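Local coordinates for intracellular sulfur oxidation protein DsrF (Allochromatium vinosum, PDB 2HY5) that is of uncertain function but could take part in the oxidation of intracellular sulfur, in one assembly with DsrE and DsrH, at residues Tyr21-Glu24 / Ala25-Val29; Tyr69-Leu72 / Gly73-Val77; Val123-Leu126 / Met127-Asp131. All blocks are in the same frame, centred on the assembly; numbering follows the deposited sequence.

Contact 1 of 3, residues Tyr21-Glu24 / Ala25-Val29; sequences YAWE and ALEVV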
ATOM      1  N   TYR B  21       0.336  -1.017  -9.942  1.00  8.65           N
ATOM      2  CA  TYR B  21      -0.320  -2.297 -10.204  1.00 10.34           C
ATOM      3  C   TYR B  21      -1.030  -2.429 -11.551  1.00 10.51           C
ATOM      4  O   TYR B  21      -0.941  -3.474 -12.192  1.00 11.58           O
ATOM      5  CB  TYR B  21      -1.290  -2.637  -9.066  1.00 10.60           C
ATOM      6  CG  TYR B  21      -0.612  -2.679  -7.711  1.00 13.32           C
ATOM      7  CD1 TYR B  21      -0.844  -1.683  -6.763  1.00 12.87           C
ATOM      8  CD2 TYR B  21       0.299  -3.687  -7.395  1.00 14.60           C
ATOM      9  CE1 TYR B  21      -0.188  -1.687  -5.534  1.00 15.01           C
ATOM     10  CE2 TYR B  21       0.965  -3.700  -6.164  1.00 16.50           C
ATOM     11  CZ  TYR B  21       0.715  -2.695  -5.240  1.00 14.93           C
ATOM     12  OH  TYR B  21       1.369  -2.686  -4.026  1.00 15.95           O
ATOM     13  N   ALA B  22      -1.726  -1.386 -11.989  1.00  8.46           N
ATOM     14  CA  ALA B  22      -2.433  -1.447 -13.266  1.00  8.38           C
ATOM     15  C   ALA B  22      -1.468  -1.651 -14.431  1.00  9.42           C
ATOM     16  O   ALA B  22      -1.670  -2.520 -15.282  1.00  9.08           O
ATOM     17  CB  ALA B  22      -3.246  -0.168 -13.482  1.00  6.00           C
ATOM     18  N   TRP B  23      -0.417  -0.842 -14.467  1.00  8.57           N
ATOM     19  CA  TRP B  23       0.561  -0.927 -15.546  1.00  9.60           C
ATOM     20  C   TRP B  23       1.385  -2.212 -15.521  1.00  8.80           C
ATOM     21  O   TRP B  23       1.530  -2.879 -16.546  1.00  8.98           O
ATOM     22  CB  TRP B  23       1.501   0.283 -15.505  1.00 16.19           C
ATOM     23  CG  TRP B  23       2.654   0.167 -16.455  1.00 20.70           C
ATOM     24  CD1 TRP B  23       3.980   0.269 -16.146  1.00 24.20           C
ATOM     25  CD2 TRP B  23       2.589  -0.112 -17.857  1.00 22.56           C
ATOM     26  NE1 TRP B  23       4.747   0.067 -17.269  1.00 27.26           N
ATOM     27  CE2 TRP B  23       3.916  -0.169 -18.338  1.00 25.58           C
ATOM     28  CE3 TRP B  23       1.538  -0.322 -18.762  1.00 24.03           C
ATOM     29  CZ2 TRP B  23       4.225  -0.428 -19.675  1.00 26.08           C
ATOM     30  CZ3 TRP B  23       1.844  -0.581 -20.096  1.00 23.70           C
ATOM     31  CH2 TRP B  23       3.176  -0.630 -20.537  1.00 25.61           C
ATOM     32  N   GLU B  24       1.923  -2.574 -14.363  1.00 10.28           N
ATOM     33  CA  GLU B  24       2.728  -3.785 -14.315  1.00  9.98           C
ATOM     34  C   GLU B  24       1.884  -5.045 -14.469  1.00 11.05           C
ATOM     35  O   GLU B  24       2.387  -6.078 -14.902  1.00  9.62           O
ATOM     36  CB  GLU B  24       3.597  -3.810 -13.046  1.00  9.43           C
ATOM     37  CG  GLU B  24       4.706  -2.753 -13.104  1.00 11.93           C
ATOM     38  CD  GLU B  24       5.737  -2.865 -11.995  1.00 10.15           C
ATOM     39  OE1 GLU B  24       5.350  -3.095 -10.831  1.00  9.36           O
ATOM     40  OE2 GLU B  24       6.941  -2.705 -12.293  1.00 12.29           O
ATOM     41  N   ALA B  25       0.595  -4.955 -14.151  1.00  9.44           N
ATOM     42  CA  ALA B  25      -0.296  -6.099 -14.324  1.00  9.95           C
ATOM     43  C   ALA B  25      -0.486  -6.285 -15.831  1.00 10.93           C
ATOM     44  O   ALA B  25      -0.448  -7.403 -16.342  1.00  9.33           O
ATOM     45  CB  ALA B  25      -1.640  -5.840 -13.660  1.00 16.66           C
ATOM     46  N   LEU B  26      -0.695  -5.174 -16.536  1.00  8.74           N
ATOM     47  CA  LEU B  26      -0.885  -5.203 -17.982  1.00  9.18           C
ATOM     48  C   LEU B  26       0.339  -5.831 -18.650  1.00 10.33           C
ATOM     49  O   LEU B  26       0.220  -6.547 -19.646  1.00  9.79           O
ATOM     50  CB  LEU B  26      -1.115  -3.780 -18.505  1.00 11.53           C
ATOM     51  CG  LEU B  26      -1.454  -3.592 -19.986  1.00 11.76           C
ATOM     52  CD1 LEU B  26      -2.636  -4.468 -20.370  1.00 12.50           C
ATOM     53  CD2 LEU B  26      -1.772  -2.120 -20.244  1.00 11.57           C
ATOM     54  N   GLU B  27       1.515  -5.568 -18.089  1.00 10.27           N
ATOM     55  CA  GLU B  27       2.761  -6.122 -18.618  1.00 12.51           C
ATOM     56  C   GLU B  27       2.738  -7.653 -18.604  1.00 10.16           C
ATOM     57  O   GLU B  27       3.236  -8.297 -19.531  1.00 10.45           O
ATOM     58  CB  GLU B  27       3.954  -5.624 -17.795  1.00 23.45           C
ATOM     59  CG  GLU B  27       4.357  -4.187 -18.059  1.00 30.44           C
ATOM     60  CD  GLU B  27       5.210  -4.039 -19.304  1.00 35.99           C
ATOM     61  OE1 GLU B  27       6.333  -3.499 -19.191  1.00 39.89           O
ATOM     62  OE2 GLU B  27       4.761  -4.461 -20.395  1.00 39.51           O
ATOM     63  N   VAL B  28       2.155  -8.233 -17.558  1.00  8.79           N
ATOM     64  CA  VAL B  28       2.079  -9.688 -17.438  1.00  8.91           C
ATOM     65  C   VAL B  28       1.159 -10.281 -18.503  1.00  8.02           C
ATOM     66  O   VAL B  28       1.453 -11.332 -19.076  1.00  8.86           O
ATOM     67  CB  VAL B  28       1.561 -10.120 -16.044  1.00 10.16           C
ATOM     68  CG1 VAL B  28       1.554 -11.645 -15.946  1.00 10.73           C
ATOM     69  CG2 VAL B  28       2.451  -9.539 -14.950  1.00 11.48           C
ATOM     70  N   VAL B  29       0.044  -9.608 -18.769  1.00  8.77           N
ATOM     71  CA  VAL B  29      -0.892 -10.095 -19.773  1.00  8.33           C
ATOM     72  C   VAL B  29      -0.216 -10.172 -21.136  1.00  7.87           C
ATOM     73  O   VAL B  29      -0.381 -11.154 -21.856  1.00  8.91           O
ATOM     74  CB  VAL B  29      -2.136  -9.183 -19.878  1.00 10.12           C
ATOM     75  CG1 VAL B  29      -3.046  -9.663 -21.002  1.00 13.98           C
ATOM     76  CG2 VAL B  29      -2.880  -9.177 -18.560  1.00 11.48           C
TER
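The indole of W23 and the carboxylate of E27, one helical turn apart, lie stacked with their planes 23° apart. CG of E27 sits over one indole face, 4.2 Å from the centroid of the six-membered ring in a CH-pi contact, and its CD continues over CZ2 of W23 at 3.8 Å. At the ring's edge, near its plane, the methyl CD2 of L26 meets CZ3 of W23 at 3.9 Å. Two torsions bring ring and carboxylate together: W23 holds CG opposite its backbone N (chi1 172°), while the chain of E27 bends at chi2 (-81°). Tryptophan suits this partly exposed position because its broad ring can cover a glutamate chain and still touch leucine. The ring of F65 also meets the indole.

Beneath these side chains runs regular alpha-helical bonding: E27 N donates to W23 O at 3.1 Å, and L26 N to A22 O. Buried E24 points its polar end out of the chain, OE1 forming a salt bridge with R85 of a neighbouring DsrE subunit and a hydrogen bond with H41 of that subunit. The helix 21-32 is the crossover of the beta-alpha-beta unit joining parallel strands 7-12 and 38-43; A25, small enough for close packing, touches N12, V28 and V29 rest on Y10 of strand 7-12, and L26 meets T68.

Contact 2 of 3, residues Tyr69-Leu72 / Gly73-Val77; sequences YRTL and GDYEV
T71 and Y75 point the same way, side by side, on a short 3-10 turn closed by a Schellman motif, in the loop leading to strand 79-83. CB of Y75 lies 3.6 Å from L72 O. Its CG is set opposite the carbonyl carbon (chi1 -72°), which brings one ring edge back over the preceding turn: CD1 of Y75 lies 3.4 Å from T71 O, the oxygen being in the ring plane, and CE1 of Y75 comes within 3.8 Å of T71 OG1. That hydroxyl is hydrogen-bonded to T68 O, one reason threonine fits so near a bend. Beyond the segments the ring packs on L30 and A33, where an amphipathic, partly exposed tyrosine fits. An alanine here is likely to leave T71 O and T71 OG1 without the aromatic edge beside them and open a gap next to L30.

The backbone bonds define the turn. D74 N reaches T71 O at 2.7 Å from above the carbonyl plane, a 3-10 bond. A water bridges the start of the turn, donating to R70 O and accepting a weak bond from G73 N.

L72, buried against L26 and V29 of helix 21-32, suits that place, being apolar. Its CB meets CB of V77 at 4.2 Å, the apolar contact of the Schellman motif, and the valine packs on V41 of strand 38-43. E76 reverses the chain with the motif's positive phi (66°), its N bonding weakly to G73 O. Two amides share one acceptor: Y75 N binds L72 O at 2.9 Å, while V77 N makes the motif's 6→1 bond to L72 O at 3.2 Å from the opposite face of its carbonyl plane.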
ATOM      1  N   TYR B  69      -4.014  -0.961 -23.479  1.00 11.95           N
ATOM      2  CA  TYR B  69      -5.208  -1.789 -23.294  1.00 11.39           C
ATOM      3  C   TYR B  69      -5.900  -2.044 -24.627  1.00 12.63           C
ATOM      4  O   TYR B  69      -6.450  -3.119 -24.851  1.00 12.22           O
ATOM      5  CB  TYR B  69      -6.224  -1.126 -22.361  1.00 10.89           C
ATOM      6  CG  TYR B  69      -5.791  -1.024 -20.916  1.00 10.55           C
ATOM      7  CD1 TYR B  69      -5.215   0.141 -20.425  1.00 11.96           C
ATOM      8  CD2 TYR B  69      -5.951  -2.096 -20.045  1.00 11.35           C
ATOM      9  CE1 TYR B  69      -4.809   0.242 -19.095  1.00 10.68           C
ATOM     10  CE2 TYR B  69      -5.548  -2.014 -18.714  1.00 10.60           C
ATOM     11  CZ  TYR B  69      -4.977  -0.839 -18.246  1.00 11.07           C
ATOM     12  OH  TYR B  69      -4.565  -0.756 -16.938  1.00 11.25           O
ATOM     13  N   ARG B  70      -5.882  -1.052 -25.512  1.00 10.82           N
ATOM     14  CA  ARG B  70      -6.547  -1.208 -26.801  1.00 12.25           C
ATOM     15  C   ARG B  70      -5.834  -2.160 -27.754  1.00 13.01           C
ATOM     16  O   ARG B  70      -6.368  -2.497 -28.813  1.00 14.14           O
ATOM     17  CB  ARG B  70      -6.744   0.161 -27.461  1.00 19.18           C
ATOM     18  CG  ARG B  70      -7.715   1.055 -26.692  1.00 23.19           C
ATOM     19  CD  ARG B  70      -8.198   2.227 -27.533  1.00 28.45           C
ATOM     20  NE  ARG B  70      -7.151   3.213 -27.779  1.00 33.01           N
ATOM     21  CZ  ARG B  70      -6.653   4.023 -26.850  1.00 35.59           C
ATOM     22  NH1 ARG B  70      -7.104   3.963 -25.604  1.00 36.93           N
ATOM     23  NH2 ARG B  70      -5.709   4.897 -27.168  1.00 35.02           N
ATOM     24  N   THR B  71      -4.643  -2.612 -27.371  1.00 13.36           N
ATOM     25  CA  THR B  71      -3.875  -3.534 -28.206  1.00 14.57           C
ATOM     26  C   THR B  71      -4.019  -4.983 -27.745  1.00 14.34           C
ATOM     27  O   THR B  71      -3.534  -5.897 -28.407  1.00 15.01           O
ATOM     28  CB  THR B  71      -2.372  -3.192 -28.186  1.00 20.57           C
ATOM     29  OG1 THR B  71      -1.818  -3.525 -26.906  1.00 22.60           O
ATOM     30  CG2 THR B  71      -2.157  -1.718 -28.462  1.00 21.43           C
ATOM     31  N   LEU B  72      -4.681  -5.186 -26.610  1.00 15.81           N
ATOM     32  CA  LEU B  72      -4.859  -6.525 -26.059  1.00 15.31           C
ATOM     33  C   LEU B  72      -5.371  -7.555 -27.056  1.00 15.70           C
ATOM     34  O   LEU B  72      -4.975  -8.719 -27.004  1.00 13.84           O
ATOM     35  CB  LEU B  72      -5.779  -6.481 -24.838  1.00 12.72           C
ATOM     36  CG  LEU B  72      -5.163  -5.877 -23.571  1.00 13.47           C
ATOM     37  CD1 LEU B  72      -6.192  -5.847 -22.456  1.00 13.81           C
ATOM     38  CD2 LEU B  72      -3.948  -6.704 -23.151  1.00 15.84           C
ATOM     39  N   GLY B  73      -6.250  -7.135 -27.960  1.00 14.31           N
ATOM     40  CA  GLY B  73      -6.769  -8.059 -28.953  1.00 16.64           C
ATOM     41  C   GLY B  73      -5.649  -8.567 -29.839  1.00 17.25           C
ATOM     42  O   GLY B  73      -5.677  -9.706 -30.308  1.00 18.08           O
ATOM     43  N   ASP B  74      -4.651  -7.720 -30.068  1.00 18.28           N
ATOM     44  CA  ASP B  74      -3.515  -8.095 -30.896  1.00 19.96           C
ATOM     45  C   ASP B  74      -2.674  -9.168 -30.212  1.00 20.01           C
ATOM     46  O   ASP B  74      -1.899  -9.867 -30.862  1.00 20.14           O
ATOM     47  CB  ASP B  74      -2.651  -6.867 -31.203  1.00 34.85           C
ATOM     48  CG  ASP B  74      -3.387  -5.828 -32.029  1.00 38.16           C
ATOM     49  OD1 ASP B  74      -3.906  -6.187 -33.107  1.00 41.00           O
ATOM     50  OD2 ASP B  74      -3.449  -4.653 -31.604  1.00 40.94           O
ATOM     51  N   TYR B  75      -2.831  -9.297 -28.896  1.00 17.01           N
ATOM     52  CA  TYR B  75      -2.094 -10.299 -28.131  1.00 16.90           C
ATOM     53  C   TYR B  75      -2.961 -11.515 -27.816  1.00 17.50           C
ATOM     54  O   TYR B  75      -2.787 -12.165 -26.784  1.00 18.10           O
ATOM     55  CB  TYR B  75      -1.562  -9.701 -26.827  1.00 19.47           C
ATOM     56  CG  TYR B  75      -0.414  -8.738 -27.017  1.00 20.12           C
ATOM     57  CD1 TYR B  75      -0.631  -7.439 -27.468  1.00 20.01           C
ATOM     58  CD2 TYR B  75       0.898  -9.137 -26.758  1.00 19.65           C
ATOM     59  CE1 TYR B  75       0.431  -6.554 -27.659  1.00 22.85           C
ATOM     60  CE2 TYR B  75       1.966  -8.268 -26.945  1.00 22.25           C
ATOM     61  CZ  TYR B  75       1.727  -6.978 -27.396  1.00 23.98           C
ATOM     62  OH  TYR B  75       2.784  -6.118 -27.584  1.00 26.78           O
ATOM     63  N   GLU B  76      -3.901 -11.803 -28.710  1.00 22.26           N
ATOM     64  CA  GLU B  76      -4.801 -12.946 -28.571  1.00 23.82           C
ATOM     65  C   GLU B  76      -5.788 -12.924 -27.413  1.00 22.00           C
ATOM     66  O   GLU B  76      -6.455 -13.926 -27.159  1.00 21.38           O
ATOM     67  CB  GLU B  76      -4.002 -14.255 -28.508  1.00 69.00           C
ATOM     68  CG  GLU B  76      -3.782 -14.924 -29.856  1.00 74.44           C
ATOM     69  CD  GLU B  76      -3.290 -16.356 -29.727  1.00 77.93           C
ATOM     70  OE1 GLU B  76      -3.175 -17.041 -30.766  1.00 80.74           O
ATOM     71  OE2 GLU B  76      -3.023 -16.797 -28.589  1.00 80.49           O
ATOM     72  N   VAL B  77      -5.887 -11.808 -26.701  1.00 17.96           N
ATOM     73  CA  VAL B  77      -6.837 -11.742 -25.600  1.00 15.81           C
ATOM     74  C   VAL B  77      -8.225 -11.484 -26.181  1.00 15.27           C
ATOM     75  O   VAL B  77      -8.501 -10.411 -26.717  1.00 16.26           O
ATOM     76  CB  VAL B  77      -6.485 -10.624 -24.610  1.00 13.27           C
ATOM     77  CG1 VAL B  77      -7.400 -10.713 -23.403  1.00 13.26           C
ATOM     78  CG2 VAL B  77      -5.028 -10.748 -24.187  1.00 13.65           C
TER
HETATM   79  O   HOH W   1      -6.902  -4.964 -29.688  1.00 13.77           O

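Contact 3 of 3, residues Val123-Leu126 / Met127-Asp131; sequences VSEL and MNESD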
ATOM      1  N   VAL B 123     -19.377 -13.325 -13.000  1.00  9.21           N
ATOM      2  CA  VAL B 123     -18.037 -13.084 -12.474  1.00 10.28           C
ATOM      3  C   VAL B 123     -17.624 -14.271 -11.609  1.00 10.79           C
ATOM      4  O   VAL B 123     -16.533 -14.823 -11.764  1.00 10.79           O
ATOM      5  CB  VAL B 123     -17.997 -11.798 -11.608  1.00  7.39           C
ATOM      6  CG1 VAL B 123     -16.645 -11.671 -10.903  1.00  9.58           C
ATOM      7  CG2 VAL B 123     -18.237 -10.582 -12.478  1.00  9.42           C
ATOM      8  N   SER B 124     -18.513 -14.669 -10.704  1.00  9.87           N
ATOM      9  CA  SER B 124     -18.236 -15.788  -9.814  1.00  9.43           C
ATOM     10  C   SER B 124     -17.977 -17.048 -10.627  1.00 10.25           C
ATOM     11  O   SER B 124     -17.119 -17.856 -10.277  1.00  9.31           O
ATOM     12  CB  SER B 124     -19.416 -16.024  -8.864  1.00  9.09           C
ATOM     13  OG  SER B 124     -19.592 -14.930  -7.979  1.00 10.74           O
ATOM     14  N   GLU B 125     -18.718 -17.203 -11.719  1.00 11.76           N
ATOM     15  CA  GLU B 125     -18.573 -18.370 -12.582  1.00 12.53           C
ATOM     16  C   GLU B 125     -17.198 -18.386 -13.230  1.00 12.32           C
ATOM     17  O   GLU B 125     -16.533 -19.423 -13.271  1.00 13.24           O
ATOM     18  CB  GLU B 125     -19.655 -18.367 -13.666  1.00 23.21           C
ATOM     19  CG  GLU B 125     -19.660 -19.616 -14.538  1.00 30.04           C
ATOM     20  CD  GLU B 125     -20.761 -19.605 -15.586  1.00 35.27           C
ATOM     21  OE1 GLU B 125     -20.912 -20.623 -16.298  1.00 37.93           O
ATOM     22  OE2 GLU B 125     -21.475 -18.584 -15.704  1.00 37.20           O
ATOM     23  N   LEU B 126     -16.774 -17.235 -13.738  1.00 10.80           N
ATOM     24  CA  LEU B 126     -15.467 -17.130 -14.376  1.00 11.27           C
ATOM     25  C   LEU B 126     -14.373 -17.465 -13.369  1.00 11.45           C
ATOM     26  O   LEU B 126     -13.388 -18.124 -13.706  1.00 12.20           O
ATOM     27  CB  LEU B 126     -15.267 -15.718 -14.937  1.00 15.75           C
ATOM     28  CG  LEU B 126     -16.157 -15.364 -16.130  1.00 18.67           C
ATOM     29  CD1 LEU B 126     -16.085 -13.872 -16.407  1.00 20.12           C
ATOM     30  CD2 LEU B 126     -15.720 -16.172 -17.350  1.00 21.68           C
ATOM     31  N   MET B 127     -14.548 -17.018 -12.128  1.00 11.79           N
ATOM     32  CA  MET B 127     -13.565 -17.299 -11.087  1.00 10.28           C
ATOM     33  C   MET B 127     -13.477 -18.815 -10.865  1.00 11.22           C
ATOM     34  O   MET B 127     -12.385 -19.374 -10.787  1.00 10.50           O
ATOM     35  CB  MET B 127     -13.948 -16.586  -9.785  1.00 11.79           C
ATOM     36  CG  MET B 127     -13.983 -15.058  -9.907  1.00 10.84           C
ATOM     37  SD  MET B 127     -14.496 -14.193  -8.399  1.00  8.17           S
ATOM     38  CE  MET B 127     -13.508 -12.692  -8.544  1.00 12.02           C
ATOM     39  N   ASN B 128     -14.628 -19.477 -10.787  1.00 11.82           N
ATOM     40  CA  ASN B 128     -14.671 -20.924 -10.579  1.00 14.30           C
ATOM     41  C   ASN B 128     -14.104 -21.752 -11.730  1.00 15.51           C
ATOM     42  O   ASN B 128     -13.787 -22.930 -11.557  1.00 16.69           O
ATOM     43  CB  ASN B 128     -16.108 -21.371 -10.292  1.00 11.53           C
ATOM     44  CG  ASN B 128     -16.489 -21.194  -8.841  1.00 13.69           C
ATOM     45  OD1 ASN B 128     -17.583 -20.718  -8.522  1.00 16.29           O
ATOM     46  ND2 ASN B 128     -15.594 -21.590  -7.947  1.00 10.45           N
ATOM     47  N   GLU B 129     -13.978 -21.145 -12.905  1.00 12.80           N
ATOM     48  CA  GLU B 129     -13.451 -21.863 -14.060  1.00 13.62           C
ATOM     49  C   GLU B 129     -11.943 -21.697 -14.219  1.00 12.90           C
ATOM     50  O   GLU B 129     -11.316 -22.404 -15.006  1.00 13.12           O
ATOM     51  CB  GLU B 129     -14.143 -21.388 -15.342  1.00 29.68           C
ATOM     52  CG  GLU B 129     -15.643 -21.636 -15.375  1.00 36.21           C
ATOM     53  CD  GLU B 129     -16.264 -21.260 -16.707  1.00 40.53           C
ATOM     54  OE1 GLU B 129     -16.148 -20.083 -17.112  1.00 43.88           O
ATOM     55  OE2 GLU B 129     -16.871 -22.145 -17.348  1.00 44.73           O
ATOM     56  N   SER B 130     -11.357 -20.781 -13.459  1.00 12.48           N
ATOM     57  CA  SER B 130      -9.926 -20.523 -13.566  1.00 13.06           C
ATOM     58  C   SER B 130      -9.031 -21.526 -12.853  1.00 12.60           C
ATOM     59  O   SER B 130      -9.355 -22.015 -11.773  1.00 12.85           O
ATOM     60  CB  SER B 130      -9.620 -19.115 -13.051  1.00 20.95           C
ATOM     61  OG  SER B 130     -10.379 -18.148 -13.758  1.00 23.12           O
ATOM     62  N   ASP B 131      -7.888 -21.817 -13.465  1.00 12.90           N
ATOM     63  CA  ASP B 131      -6.928 -22.745 -12.880  1.00 14.22           C
ATOM     64  C   ASP B 131      -5.871 -21.971 -12.095  1.00 13.69           C
ATOM     65  O   ASP B 131      -5.210 -22.511 -11.206  1.00 14.22           O
ATOM     66  CB  ASP B 131      -6.268 -23.581 -13.980  1.00 18.48           C
ATOM     67  CG  ASP B 131      -7.266 -24.449 -14.724  1.00 23.81           C
ATOM     68  OD1 ASP B 131      -8.036 -25.169 -14.050  1.00 25.52           O
ATOM     69  OD2 ASP B 131      -7.282 -24.420 -15.976  1.00 24.08           O
TER
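V123 and M127 lie alongside each other on helix 120-129, whose last turn, with S130, leads the chain into strand 132-135, outermost in this chain's parallel sheet. The apolar contacts come first. The methionine bends at chi3 (147°), and its methyl CE meets CG1 of V123 at 4.1 Å. A flexible, unbranched chain suits a residue that must reach along the helix while also touching M9 of strand 7-12 and Q99 of a neighbouring DsrH subunit. L126 faces the sheet, its side chain packed on M9, I118 and Y81.

Charge enters on the outer side. E125 and E129, a turn apart, carry like charges, OE1 of E125 standing 4.4 Å from OE2 of E129. Such closeness would probably disfavour full ionisation of both, although OE2 of E125 has a weak, long ion pair with R122. The E129 side chain runs obliquely across L126, OE1 of E129 3.9 Å from CD2 of L126. Both glutamates are exposed, as suits the outer face of a helix.

The polar side chains S124 and N128 turn to the DsrH subunit: S124 OG makes a hydrogen bond with F23 O of that chain, and N128 OD1 with OG1 of its T25.

Backbone bonds are regular at first, M127 N to V123 O and N128 N to S124 O, each at 3.0 Å. At the C-terminal end the pattern tightens: E129 N bonds weakly to E125 O, and also to L126 O at 3.2 Å, the i to i+3 spacing of a 3-10 turn. Serine is small enough to fold its hydroxyl back on the helix end, and S130 OG donates to the same L126 O at 3.0 Å, reaching it from the face opposite E129 N.

Overall arrangement
Contacts 1 and 2 are neighbours, with centres about 13 Å apart: the helix 21-32 and the turn at 69-77 pack together, where L26 and V29 meet L72, V29 meets V77, and A22 meets the hydroxyl of Y69. Contact 3 stands apart, its nearest atoms about 13 Å from contact 1 and 12 Å from contact 2. Contacts 1 and 3 are mostly buried helix segments, and each meets another subunit, DsrE for the first and DsrH for the third. Contact 2 is only partly buried and touches no other chain. It rests on short-range turn bonds and a water bridge, against aromatic-carboxylate stacking in contact 1 and a helix C-terminus in contact 3.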